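Local atomic coordinates of ADP-ribosylating toxin CARDS (Mycoplasma pneumoniae, PDB entry 4TLV), a protein that transfers ADP-ribose from NAD(+) to target proteins, drives vacuolation of host cells, and is the main virulence factor of this bacterium. Residues A[38-43]-A[127-132]; A[292-297]-A[333-338]; A[321-326]-A[429-434]; A[507-512]-A[553-558]. All blocks are in the same frame, centred on the assembly; numbering follows the deposited sequence.

Contact 1. Residues A[38-43]-A[127-132]; sequences HILSTN and TSFAYQ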
loop_
_atom_site.group_PDB
_atom_site.type_symbol
_atom_site.label_atom_id
_atom_site.label_comp_id
_atom_site.label_asym_id
_atom_site.label_seq_id
_atom_site.Cartn_x
_atom_site.Cartn_y
_atom_site.Cartn_z
ATOM N N HIS A 38 -8.495 -16.918 -5.127
ATOM C CA HIS A 38 -7.890 -15.976 -6.065
ATOM C C HIS A 38 -6.751 -15.186 -5.413
ATOM O O HIS A 38 -5.686 -14.990 -6.014
ATOM C CB HIS A 38 -8.941 -15.006 -6.608
ATOM C CG HIS A 38 -8.354 -13.916 -7.436
ATOM N ND1 HIS A 38 -7.760 -14.156 -8.659
ATOM C CD2 HIS A 38 -8.204 -12.592 -7.190
ATOM C CE1 HIS A 38 -7.282 -13.019 -9.137
ATOM N NE2 HIS A 38 -7.547 -12.053 -8.270
ATOM N N ILE A 39 -6.984 -14.725 -4.189
ATOM C CA ILE A 39 -5.974 -14.001 -3.422
ATOM C C ILE A 39 -4.788 -14.915 -3.102
ATOM O O ILE A 39 -3.624 -14.487 -3.152
ATOM C CB ILE A 39 -6.557 -13.463 -2.089
ATOM C CG1 ILE A 39 -7.608 -12.384 -2.367
ATOM C CG2 ILE A 39 -5.456 -12.908 -1.212
ATOM C CD1 ILE A 39 -7.088 -11.231 -3.226
ATOM N N LEU A 40 -5.081 -16.176 -2.786
ATOM C CA LEU A 40 -4.038 -17.105 -2.338
ATOM C C LEU A 40 -3.499 -18.016 -3.443
ATOM O O LEU A 40 -2.645 -18.873 -3.193
ATOM C CB LEU A 40 -4.560 -17.955 -1.170
ATOM C CG LEU A 40 -5.037 -17.188 0.060
ATOM C CD1 LEU A 40 -5.693 -18.144 1.056
ATOM C CD2 LEU A 40 -3.839 -16.480 0.694
ATOM N N SER A 41 -4.011 -17.844 -4.661
ATOM C CA SER A 41 -3.590 -18.644 -5.815
ATOM C C SER A 41 -3.706 -20.155 -5.560
ATOM O O SER A 41 -2.867 -20.934 -6.006
ATOM C CB SER A 41 -2.163 -18.299 -6.266
ATOM O OG SER A 41 -2.016 -16.906 -6.559
ATOM N N THR A 42 -4.744 -20.556 -4.835
ATOM C CA THR A 42 -4.988 -21.968 -4.544
ATOM C C THR A 42 -5.283 -22.754 -5.818
ATOM O O THR A 42 -6.159 -22.367 -6.593
ATOM C CB THR A 42 -6.201 -22.133 -3.626
ATOM O OG1 THR A 42 -6.048 -21.278 -2.496
ATOM C CG2 THR A 42 -6.338 -23.599 -3.160
ATOM N N ASN A 43 -4.575 -23.868 -6.018
ATOM C CA ASN A 43 -4.765 -24.694 -7.219
ATOM C C ASN A 43 -4.925 -23.798 -8.439
ATOM O O ASN A 43 -5.925 -23.884 -9.162
ATOM C CB ASN A 43 -6.007 -25.588 -7.090
ATOM C CG ASN A 43 -5.928 -26.551 -5.916
ATOM O OD1 ASN A 43 -4.721 -26.996 -5.589
ATOM N ND2 ASN A 43 -6.948 -26.890 -5.308
ATOM N N THR A 127 -1.081 -7.702 4.322
ATOM C CA THR A 127 0.339 -7.465 4.485
ATOM C C THR A 127 1.054 -7.875 3.196
ATOM O O THR A 127 1.229 -7.037 2.291
ATOM C CB THR A 127 0.897 -8.125 5.778
ATOM O OG1 THR A 127 0.727 -9.547 5.735
ATOM C CG2 THR A 127 0.167 -7.573 7.004
ATOM N N SER A 128 1.356 -9.159 3.068
ATOM C CA SER A 128 2.118 -9.705 1.930
ATOM C C SER A 128 1.673 -9.289 0.522
ATOM O O SER A 128 2.526 -8.949 -0.315
ATOM C CB SER A 128 2.166 -11.241 2.008
ATOM O OG SER A 128 2.755 -11.643 3.227
ATOM N N PHE A 129 0.370 -9.363 0.238
ATOM C CA PHE A 129 -0.113 -9.051 -1.108
ATOM C C PHE A 129 -0.671 -7.644 -1.293
ATOM O O PHE A 129 -1.054 -7.283 -2.396
ATOM C CB PHE A 129 -1.197 -10.053 -1.534
ATOM C CG PHE A 129 -0.745 -11.482 -1.482
ATOM C CD1 PHE A 129 0.264 -11.930 -2.323
ATOM C CD2 PHE A 129 -1.335 -12.381 -0.606
ATOM C CE1 PHE A 129 0.684 -13.265 -2.300
ATOM C CE2 PHE A 129 -0.915 -13.717 -0.567
ATOM C CZ PHE A 129 0.096 -14.154 -1.417
ATOM N N ALA A 130 -0.751 -6.865 -0.220
ATOM C CA ALA A 130 -1.472 -5.593 -0.272
ATOM C C ALA A 130 -0.868 -4.576 -1.253
ATOM O O ALA A 130 -1.592 -3.803 -1.892
ATOM C CB ALA A 130 -1.570 -4.989 1.137
ATOM N N TYR A 131 0.456 -4.582 -1.367
ATOM C CA TYR A 131 1.168 -3.636 -2.234
ATOM C C TYR A 131 0.733 -3.777 -3.691
ATOM O O TYR A 131 0.957 -2.873 -4.506
ATOM C CB TYR A 131 2.688 -3.858 -2.150
ATOM C CG TYR A 131 3.132 -5.077 -2.941
ATOM C CD1 TYR A 131 3.482 -4.973 -4.283
ATOM C CD2 TYR A 131 3.174 -6.335 -2.350
ATOM C CE1 TYR A 131 3.850 -6.085 -5.017
ATOM C CE2 TYR A 131 3.531 -7.461 -3.084
ATOM C CZ TYR A 131 3.878 -7.327 -4.410
ATOM O OH TYR A 131 4.244 -8.441 -5.143
ATOM N N GLN A 132 0.146 -4.925 -4.036
ATOM C CA GLN A 132 -0.351 -5.139 -5.398
ATOM C C GLN A 132 -1.466 -4.160 -5.793
ATOM O O GLN A 132 -1.754 -3.979 -6.978
ATOM C CB GLN A 132 -0.817 -6.594 -5.593
ATOM C CG GLN A 132 0.329 -7.602 -5.491
ATOM C CD GLN A 132 -0.122 -9.037 -5.660
ATOM O OE1 GLN A 132 0.721 -9.830 -6.283
ATOM N NE2 GLN A 132 -1.226 -9.426 -5.240
HETATM O O HOH W 1 -3.291 -11.660 -3.920
#
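The carbonyl oxygen of I39 has two neighbours in this contact, a bridging water and the aromatic ring of F129. The contact lies inside the mono-ADP-ribosyltransferase domain, where the end of helix 35-40 meets the turn that follows helix 115-126. The water donates to I39 O at 2.9 Å and in turn accepts from Q132 NE2 at 3.3 Å, a weak bond, so a polar bridge runs from backbone to side chain. The same oxygen stands 3.8 Å above one face of the F129 ring, displaced toward the rim, with CE2 as its nearest ring atom. Over that face it is in van der Waals contact, and its polar bond here is to the water.

Two apolar approaches flank this polar spot. F129 CG lies beside the backbone N and anti to the carbonyl carbon (chi1 -57°), which carries the ring toward the helix end. There I39 CG2 comes to 4.2 Å from F129 CD2, while the two side chains slide past each other in opposite directions. L40 starts away from the turn, yet its CD2 approaches F129 CE2 obliquely, also at 4.2 Å. All three touching residues are buried.

Bonds beyond the contact hold the residues next to it. S41, with positive phi, leaves the helical path and accepts from L228 N through its OG, and Q132 OE1 accepts from S227 N. The turn is closed by its own backbone, since the N of Q132 donates to F129 O at 3.1 Å.

Contact 2. Residues A[292-297]-A[333-338]; sequences ADPQNN and ISLSLT
P294 and L335 form the close part of this contact in the D2 beta-trefoil domain, where the turn linking strands 287-293 and 298-303 rests on L335 of strand 335-340. The tight point is a single meeting of carbons: P294 CB lies 3.6 Å from L335 CD1. L335 is buried and its CB faces the turn. Its CG stands beside the backbone N and anti to the carbonyl carbon (chi1 -62°), which brings both methyl groups to the turn. CD1 serves the proline, and both CD1 and CD2 lie 3.9 Å from N297 OD1. The asparagine crosses the leucine at about a right angle, laying a polar group against methyls to which it cannot bond. Its OD1 is satisfied elsewhere, by N488 ND2 of the D3 domain, and that amide nitrogen also donates to P294 O, so this edge of D2 is tied to D3.

The other side of the turn is looser and more open. Q295 is exposed, with its CB directed away from strand 335-340; P294 and N297, though they touch L335, remain partly exposed. The turn has bonds of its own as well as those to its neighbours. D293 makes an Asx turn, and its OD1 has a second partner in S309 OG. The backbone N of N296 donates to D293 O at 3.3 Å, and N297 N adds a weak bond to the same oxygen. In the Asx turn itself, Q295 N reaches D293 OD1 at 2.8 Å with an N-H...O angle of 152°, arriving on the anti side of the carboxylate and 35° out of its plane.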
loop_
_atom_site.group_PDB
_atom_site.type_symbol
_atom_site.label_atom_id
_atom_site.label_comp_id
_atom_site.label_asym_id
_atom_site.label_seq_id
_atom_site.Cartn_x
_atom_site.Cartn_y
_atom_site.Cartn_z
ATOM N N ALA A 292 18.955 11.357 7.833
ATOM C CA ALA A 292 17.729 11.785 8.512
ATOM C C ALA A 292 17.812 11.579 10.017
ATOM O O ALA A 292 18.561 10.735 10.500
ATOM C CB ALA A 292 16.480 11.081 7.915
ATOM N N ASP A 293 17.038 12.357 10.766
ATOM C CA ASP A 293 17.152 12.338 12.224
ATOM C C ASP A 293 15.779 12.162 12.855
ATOM O O ASP A 293 14.947 13.054 12.768
ATOM C CB ASP A 293 17.778 13.649 12.722
ATOM C CG ASP A 293 18.079 13.628 14.234
ATOM O OD1 ASP A 293 17.454 12.836 14.970
ATOM O OD2 ASP A 293 18.952 14.395 14.686
ATOM N N PRO A 294 15.529 11.012 13.494
ATOM C CA PRO A 294 14.186 10.781 14.059
ATOM C C PRO A 294 13.875 11.670 15.257
ATOM O O PRO A 294 12.719 11.728 15.674
ATOM C CB PRO A 294 14.236 9.324 14.537
ATOM C CG PRO A 294 15.468 8.742 13.939
ATOM C CD PRO A 294 16.429 9.872 13.712
ATOM N N GLN A 295 14.886 12.325 15.817
ATOM C CA GLN A 295 14.671 13.225 16.951
ATOM C C GLN A 295 13.857 14.462 16.543
ATOM O O GLN A 295 13.075 14.993 17.331
ATOM C CB GLN A 295 16.012 13.650 17.556
ATOM C CG GLN A 295 15.906 14.349 18.921
ATOM C CD GLN A 295 15.634 15.841 18.814
ATOM O OE1 GLN A 295 16.144 16.471 17.751
ATOM N NE2 GLN A 295 14.968 16.423 19.678
ATOM N N ASN A 296 14.049 14.923 15.312
ATOM C CA ASN A 296 13.312 16.086 14.818
ATOM C C ASN A 296 12.681 15.845 13.449
ATOM O O ASN A 296 12.188 16.776 12.815
ATOM C CB ASN A 296 14.226 17.307 14.753
ATOM C CG ASN A 296 15.501 17.039 13.977
ATOM O OD1 ASN A 296 15.546 16.152 13.127
ATOM N ND2 ASN A 296 16.553 17.805 14.275
ATOM N N ASN A 297 12.715 14.597 12.995
ATOM C CA ASN A 297 12.146 14.238 11.691
ATOM C C ASN A 297 12.770 14.961 10.499
ATOM O O ASN A 297 12.235 14.914 9.403
ATOM C CB ASN A 297 10.616 14.403 11.681
ATOM C CG ASN A 297 9.907 13.253 12.396
ATOM O OD1 ASN A 297 10.509 12.215 12.666
ATOM N ND2 ASN A 297 8.642 13.448 12.722
ATOM N N ILE A 333 7.830 2.700 15.977
ATOM C CA ILE A 333 7.312 3.124 14.684
ATOM C C ILE A 333 8.423 3.324 13.654
ATOM O O ILE A 333 9.587 3.560 13.986
ATOM C CB ILE A 333 6.386 4.346 14.750
ATOM C CG1 ILE A 333 7.132 5.543 15.306
ATOM C CG2 ILE A 333 5.081 4.039 15.541
ATOM C CD1 ILE A 333 6.208 6.614 15.809
ATOM N N SER A 334 8.028 3.176 12.401
ATOM C CA SER A 334 8.901 3.309 11.247
ATOM C C SER A 334 8.669 4.702 10.676
ATOM O O SER A 334 7.558 5.224 10.761
ATOM C CB SER A 334 8.506 2.250 10.212
ATOM O OG SER A 334 9.182 2.449 8.985
ATOM N N LEU A 335 9.721 5.312 10.131
ATOM C CA LEU A 335 9.631 6.638 9.523
ATOM C C LEU A 335 10.012 6.621 8.040
ATOM O O LEU A 335 10.941 5.916 7.649
ATOM C CB LEU A 335 10.545 7.612 10.266
ATOM C CG LEU A 335 10.200 7.827 11.748
ATOM C CD1 LEU A 335 11.410 8.433 12.494
ATOM C CD2 LEU A 335 8.940 8.693 11.901
ATOM N N SER A 336 9.298 7.415 7.239
ATOM C CA SER A 336 9.462 7.464 5.782
ATOM C C SER A 336 9.622 8.905 5.306
ATOM O O SER A 336 9.075 9.826 5.916
ATOM C CB SER A 336 8.217 6.874 5.094
ATOM O OG SER A 336 8.138 5.477 5.289
ATOM N N LEU A 337 10.380 9.088 4.227
ATOM C CA LEU A 337 10.482 10.370 3.544
ATOM C C LEU A 337 9.112 10.797 3.063
ATOM O O LEU A 337 8.391 10.016 2.431
ATOM C CB LEU A 337 11.432 10.260 2.345
ATOM C CG LEU A 337 12.899 10.576 2.656
ATOM C CD1 LEU A 337 13.472 9.716 3.759
ATOM C CD2 LEU A 337 13.752 10.488 1.380
ATOM N N THR A 338 8.757 12.044 3.345
ATOM C CA THR A 338 7.423 12.532 3.053
ATOM C C THR A 338 7.551 13.900 2.380
ATOM O O THR A 338 8.285 14.763 2.863
ATOM C CB THR A 338 6.605 12.643 4.361
ATOM O OG1 THR A 338 6.635 11.387 5.058
ATOM C CG2 THR A 338 5.168 13.038 4.084
#

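Contact 3. Residues A[321-326]-A[429-434]; sequences QRICLK and AQFVTM. With ACT (acetate ion), chain M.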
loop_
_atom_site.group_PDB
_atom_site.type_symbol
_atom_site.label_atom_id
_atom_site.label_comp_id
_atom_site.label_asym_id
_atom_site.label_seq_id
_atom_site.Cartn_x
_atom_site.Cartn_y
_atom_site.Cartn_z
ATOM N N GLN A 321 6.178 1.848 -2.256
ATOM C CA GLN A 321 6.897 2.995 -2.824
ATOM C C GLN A 321 7.510 3.955 -1.796
ATOM O O GLN A 321 7.905 5.065 -2.155
ATOM C CB GLN A 321 6.020 3.783 -3.821
ATOM C CG GLN A 321 5.586 2.989 -5.042
ATOM C CD GLN A 321 4.830 3.840 -6.067
ATOM O OE1 GLN A 321 3.543 3.582 -6.208
ATOM N NE2 GLN A 321 5.405 4.732 -6.711
ATOM N N ARG A 322 7.609 3.532 -0.535
ATOM C CA ARG A 322 8.097 4.418 0.509
ATOM C C ARG A 322 9.599 4.300 0.638
ATOM O O ARG A 322 10.165 3.222 0.468
ATOM C CB ARG A 322 7.451 4.083 1.851
ATOM C CG ARG A 322 5.910 4.064 1.813
ATOM C CD ARG A 322 5.353 3.636 3.187
ATOM N NE ARG A 322 5.684 2.252 3.502
ATOM C CZ ARG A 322 5.115 1.563 4.491
ATOM N NH1 ARG A 322 4.190 2.142 5.247
ATOM N NH2 ARG A 322 5.493 0.306 4.753
ATOM N N ILE A 323 10.251 5.411 0.934
ATOM C CA ILE A 323 11.665 5.354 1.288
ATOM C C ILE A 323 11.748 5.459 2.808
ATOM O O ILE A 323 11.456 6.517 3.374
ATOM C CB ILE A 323 12.446 6.522 0.630
ATOM C CG1 ILE A 323 12.300 6.455 -0.890
ATOM C CG2 ILE A 323 13.914 6.487 1.047
ATOM C CD1 ILE A 323 12.685 7.764 -1.609
ATOM N N CYS A 324 12.114 4.363 3.471
ATOM C CA CYS A 324 12.054 4.285 4.927
ATOM C C CYS A 324 13.441 4.241 5.548
ATOM O O CYS A 324 14.360 3.646 4.972
ATOM C CB CYS A 324 11.334 3.012 5.375
ATOM S SG CYS A 324 9.719 2.708 4.663
ATOM N N LEU A 325 13.576 4.839 6.735
ATOM C CA LEU A 325 14.766 4.663 7.566
ATOM C C LEU A 325 14.774 3.229 8.059
ATOM O O LEU A 325 13.724 2.685 8.388
ATOM C CB LEU A 325 14.720 5.564 8.795
ATOM C CG LEU A 325 15.490 6.873 8.805
ATOM C CD1 LEU A 325 15.390 7.528 10.201
ATOM C CD2 LEU A 325 16.951 6.656 8.402
ATOM N N LYS A 326 15.955 2.623 8.133
ATOM C CA LYS A 326 16.065 1.228 8.531
ATOM C C LYS A 326 15.485 0.940 9.913
ATOM O O LYS A 326 14.718 -0.006 10.067
ATOM C CB LYS A 326 17.528 0.754 8.491
ATOM C CG LYS A 326 17.750 -0.645 9.076
ATOM C CD LYS A 326 19.252 -0.963 9.139
ATOM C CE LYS A 326 19.532 -2.246 9.891
ATOM N NZ LYS A 326 18.874 -3.397 9.236
ATOM N N ALA A 429 23.112 -1.299 -5.710
ATOM C CA ALA A 429 22.106 -1.383 -6.766
ATOM C C ALA A 429 20.703 -1.679 -6.240
ATOM O O ALA A 429 19.708 -1.230 -6.819
ATOM C CB ALA A 429 22.513 -2.444 -7.806
ATOM N N GLN A 430 20.607 -2.442 -5.153
ATOM C CA GLN A 430 19.274 -2.862 -4.710
ATOM C C GLN A 430 18.452 -1.712 -4.131
ATOM O O GLN A 430 17.235 -1.803 -4.048
ATOM C CB GLN A 430 19.326 -4.051 -3.741
ATOM C CG GLN A 430 19.814 -3.705 -2.349
ATOM C CD GLN A 430 19.832 -4.929 -1.473
ATOM O OE1 GLN A 430 19.021 -4.917 -0.424
ATOM N NE2 GLN A 430 20.553 -5.897 -1.755
ATOM N N PHE A 431 19.098 -0.610 -3.771
ATOM C CA PHE A 431 18.317 0.514 -3.276
ATOM C C PHE A 431 17.230 0.942 -4.260
ATOM O O PHE A 431 16.109 1.268 -3.862
ATOM C CB PHE A 431 19.167 1.737 -2.900
ATOM C CG PHE A 431 18.335 2.853 -2.352
ATOM C CD1 PHE A 431 17.749 2.731 -1.110
ATOM C CD2 PHE A 431 18.072 3.987 -3.104
ATOM C CE1 PHE A 431 16.936 3.749 -0.607
ATOM C CE2 PHE A 431 17.279 4.994 -2.597
ATOM C CZ PHE A 431 16.707 4.865 -1.347
ATOM N N VAL A 432 17.547 0.931 -5.554
ATOM C CA VAL A 432 16.602 1.419 -6.550
ATOM C C VAL A 432 15.625 0.344 -7.039
ATOM O O VAL A 432 15.136 0.395 -8.173
ATOM C CB VAL A 432 17.325 2.117 -7.725
ATOM C CG1 VAL A 432 18.115 3.325 -7.191
ATOM C CG2 VAL A 432 18.240 1.142 -8.450
ATOM N N THR A 433 15.323 -0.606 -6.151
ATOM C CA THR A 433 14.308 -1.620 -6.370
ATOM C C THR A 433 13.411 -1.662 -5.129
ATOM O O THR A 433 13.809 -1.226 -4.070
ATOM C CB THR A 433 14.931 -3.014 -6.581
ATOM O OG1 THR A 433 15.579 -3.432 -5.382
ATOM C CG2 THR A 433 15.971 -2.970 -7.724
ATOM N N MET A 434 12.208 -2.199 -5.260
ATOM C CA MET A 434 11.251 -2.159 -4.162
ATOM C C MET A 434 11.242 -3.469 -3.375
ATOM O O MET A 434 10.811 -4.499 -3.879
ATOM C CB MET A 434 9.851 -1.821 -4.707
ATOM C CG MET A 434 9.710 -0.381 -5.151
ATOM S SD MET A 434 8.201 -0.118 -6.091
ATOM C CE MET A 434 8.775 -0.443 -7.724
HETATM C C ACT M . 26.787 -2.505 -6.400
HETATM O O ACT M . 25.638 -2.724 -5.945
HETATM O OXT ACT M . 27.637 -3.414 -6.252
HETATM C CH3 ACT M . 27.131 -1.222 -7.094
#
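Within the D2 beta-trefoil domain, segments 321-326 and 429-434 meet through two side-chain pairs, one between strand 323-325 and the short 3-10 turn 429-431, the other between residues flanking them. In the first, I323 CG2 meets the edge of the F431 ring, close to its plane, at 4.0 Å from CZ. The ring reaches across because F431 CG is anti to the backbone N (chi1 -178°), and the two side chains cross at about a right angle. M366 of strand 364-368 touches both of them.

The second pair is Q321 and M434, lying side by side and pointing the same way. The methylene CG of Q321 comes to 4.2 Å from M434 SD. The amide end of Q321 is engaged beyond the pair, where NE2 donates to E381 OE2 and to W364 O.

Segment 429-434 also reaches other parts of the toxin. M434 O accepts from R61 NE of the mono-ADP-ribosyltransferase domain, and the Q430 amide bonds backbone atoms of E271 and E273 in the KELED motif, which is involved in host ER trafficking. At its start, an acetate ion, probably from the crystallisation liquor, accepts from A429 N at 2.9 Å, with an N-H...O angle of 160°.

Contact 4. Residues A[507-512]-A[553-558]; sequences DWVEWL and QQLKVI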
loop_
_atom_site.group_PDB
_atom_site.type_symbol
_atom_site.label_atom_id
_atom_site.label_comp_id
_atom_site.label_asym_id
_atom_site.label_seq_id
_atom_site.Cartn_x
_atom_site.Cartn_y
_atom_site.Cartn_z
ATOM N N ASP A 507 -18.765 1.186 28.718
ATOM C CA ASP A 507 -17.652 1.668 29.541
ATOM C C ASP A 507 -16.753 2.528 28.660
ATOM O O ASP A 507 -16.714 2.354 27.434
ATOM C CB ASP A 507 -16.884 0.499 30.175
ATOM C CG ASP A 507 -16.060 0.908 31.409
ATOM O OD1 ASP A 507 -15.981 2.106 31.749
ATOM O OD2 ASP A 507 -15.466 0.006 32.035
ATOM N N TRP A 508 -16.078 3.494 29.270
ATOM C CA TRP A 508 -15.134 4.340 28.553
ATOM C C TRP A 508 -14.065 3.484 27.878
ATOM O O TRP A 508 -13.752 2.387 28.344
ATOM C CB TRP A 508 -14.450 5.298 29.524
ATOM C CG TRP A 508 -15.401 6.166 30.298
ATOM C CD1 TRP A 508 -15.627 6.139 31.651
ATOM C CD2 TRP A 508 -16.244 7.198 29.770
ATOM N NE1 TRP A 508 -16.561 7.092 31.992
ATOM C CE2 TRP A 508 -16.953 7.755 30.857
ATOM C CE3 TRP A 508 -16.470 7.707 28.485
ATOM C CZ2 TRP A 508 -17.873 8.790 30.696
ATOM C CZ3 TRP A 508 -17.380 8.732 28.329
ATOM C CH2 TRP A 508 -18.072 9.263 29.428
ATOM N N VAL A 509 -13.519 3.979 26.776
ATOM C CA VAL A 509 -12.300 3.402 26.220
ATOM C C VAL A 509 -11.125 4.232 26.738
ATOM O O VAL A 509 -11.323 5.296 27.324
ATOM C CB VAL A 509 -12.324 3.398 24.676
ATOM C CG1 VAL A 509 -13.360 2.420 24.167
ATOM C CG2 VAL A 509 -12.614 4.783 24.146
ATOM N N GLU A 510 -9.902 3.760 26.537
ATOM C CA GLU A 510 -8.745 4.518 26.993
ATOM C C GLU A 510 -7.594 4.314 26.026
ATOM O O GLU A 510 -7.617 3.379 25.225
ATOM C CB GLU A 510 -8.325 4.048 28.383
ATOM C CG GLU A 510 -8.001 2.556 28.426
ATOM C CD GLU A 510 -7.877 1.997 29.840
ATOM O OE1 GLU A 510 -7.664 2.787 30.783
ATOM O OE2 GLU A 510 -7.986 0.758 30.000
ATOM N N TRP A 511 -6.591 5.180 26.118
ATOM C CA TRP A 511 -5.417 5.104 25.250
ATOM C C TRP A 511 -4.185 4.799 26.080
ATOM O O TRP A 511 -3.815 5.595 26.942
ATOM C CB TRP A 511 -5.219 6.439 24.552
ATOM C CG TRP A 511 -6.300 6.824 23.588
ATOM C CD1 TRP A 511 -7.422 7.570 23.845
ATOM C CD2 TRP A 511 -6.334 6.517 22.192
ATOM N NE1 TRP A 511 -8.160 7.725 22.694
ATOM C CE2 TRP A 511 -7.511 7.090 21.667
ATOM C CE3 TRP A 511 -5.486 5.802 21.341
ATOM C CZ2 TRP A 511 -7.848 6.988 20.319
ATOM C CZ3 TRP A 511 -5.833 5.693 19.997
ATOM C CH2 TRP A 511 -6.997 6.283 19.506
ATOM N N LEU A 512 -3.546 3.660 25.826
ATOM C CA LEU A 512 -2.467 3.170 26.686
ATOM C C LEU A 512 -1.209 2.847 25.903
ATOM O O LEU A 512 -1.287 2.288 24.814
ATOM C CB LEU A 512 -2.899 1.878 27.376
ATOM C CG LEU A 512 -4.193 1.916 28.188
ATOM C CD1 LEU A 512 -4.596 0.511 28.581
ATOM C CD2 LEU A 512 -4.032 2.808 29.418
ATOM N N GLN A 553 -17.916 -5.169 21.107
ATOM C CA GLN A 553 -18.212 -3.891 21.742
ATOM C C GLN A 553 -18.017 -2.794 20.727
ATOM O O GLN A 553 -17.010 -2.797 20.001
ATOM C CB GLN A 553 -17.271 -3.649 22.927
ATOM C CG GLN A 553 -17.320 -4.730 24.005
ATOM C CD GLN A 553 -16.320 -5.867 23.796
ATOM O OE1 GLN A 553 -15.869 -6.149 22.679
ATOM N NE2 GLN A 553 -15.970 -6.527 24.888
ATOM N N GLN A 554 -18.962 -1.853 20.684
ATOM C CA GLN A 554 -18.981 -0.831 19.646
ATOM C C GLN A 554 -18.483 0.536 20.103
ATOM O O GLN A 554 -18.944 1.096 21.108
ATOM C CB GLN A 554 -20.378 -0.685 19.022
ATOM C CG GLN A 554 -20.367 0.224 17.798
ATOM C CD GLN A 554 -21.724 0.325 17.108
ATOM O OE1 GLN A 554 -22.678 -0.368 17.477
ATOM N NE2 GLN A 554 -21.810 1.186 16.095
ATOM N N LEU A 555 -17.539 1.076 19.342
ATOM C CA LEU A 555 -16.991 2.403 19.613
ATOM C C LEU A 555 -18.013 3.478 19.276
ATOM O O LEU A 555 -18.557 3.501 18.170
ATOM C CB LEU A 555 -15.720 2.628 18.778
ATOM C CG LEU A 555 -14.859 3.827 19.159
ATOM C CD1 LEU A 555 -14.295 3.616 20.582
ATOM C CD2 LEU A 555 -13.735 4.036 18.160
ATOM N N LYS A 556 -18.269 4.378 20.226
ATOM C CA LYS A 556 -19.122 5.532 19.981
ATOM C C LYS A 556 -18.620 6.766 20.728
ATOM O O LYS A 556 -17.698 6.672 21.541
ATOM C CB LYS A 556 -20.572 5.241 20.397
ATOM C CG LYS A 556 -21.196 4.049 19.702
ATOM C CD LYS A 556 -22.710 4.031 19.927
ATOM C CE LYS A 556 -23.302 2.665 19.624
ATOM N NZ LYS A 556 -24.757 2.631 19.960
ATOM N N VAL A 557 -19.230 7.915 20.440
ATOM C CA VAL A 557 -18.875 9.172 21.094
ATOM C C VAL A 557 -20.130 9.899 21.598
ATOM O O VAL A 557 -21.148 9.964 20.905
ATOM C CB VAL A 557 -18.145 10.133 20.142
ATOM C CG1 VAL A 557 -17.626 11.322 20.906
ATOM C CG2 VAL A 557 -16.995 9.444 19.459
ATOM N N ILE A 558 -20.050 10.454 22.803
ATOM C CA ILE A 558 -21.167 11.228 23.352
ATOM C C ILE A 558 -21.266 12.575 22.661
ATOM O O ILE A 558 -20.267 13.263 22.482
ATOM C CB ILE A 558 -21.036 11.402 24.886
ATOM C CG1 ILE A 558 -21.036 10.033 25.557
ATOM C CG2 ILE A 558 -22.179 12.276 25.418
ATOM C CD1 ILE A 558 -20.709 10.055 27.054
#
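W508 and I558, with V509 and L555, make up two apolar pairs between strands of the D3 beta-trefoil domain. The tighter pair joins I558 CD1 to the far end of the indole of W508, at 3.6 Å from CH2 and 3.8 Å from CZ3. The methyl meets the ring obliquely, and the two side chains cross at about a right angle. In the second pair L555 CD1 faces both methyls of V509, at 3.9 Å from CG1 and 4.1 Å from CG2. L555 CG is anti to the backbone N (chi1 -167°), and from there CD1 extends to the valine.

In the sheet, strand 567-570 runs between strands 506-512 and 554-558, bonding D507 through S569 and Q554 through T570, so these side chains meet across a shared neighbour. W567 of that strand touches V509, L494 touches V509 from another strand, and I546 lies against L555. W506 meets the W508 ring edge-to-face.

Every contact between the two segments is thus carbon against carbon. It probably depends on shape and on partial burial of apolar surface, more fully for V509 and L555 than for W508 and I558; directional bonding comes from backbone bonds to adjoining strands, the intervening 567-570 among them.

In the fold
The four contacts illustrate how one chain builds three successive domains. Contact 1 comes first along the chain, in the ADP-ribosyltransferase domain; contacts 2 and 3 share the D2 trefoil, and contact 4 belongs to D3. Contacts 2 and 3 interleave in sequence and touch, with centres about 15 Å apart: strands 323-325 and 335-340 run side by side, joined by probable backbone hydrogen bonds. Contact 1 lies about 22 Å from contact 3, centre to centre, with nearest atoms about 7 Å apart. Contact 4 is remote, its centre about 38 Å from that of contact 3. Each contact lies within a single domain, although residues of contacts 2 and 3 also bond to neighbouring domains.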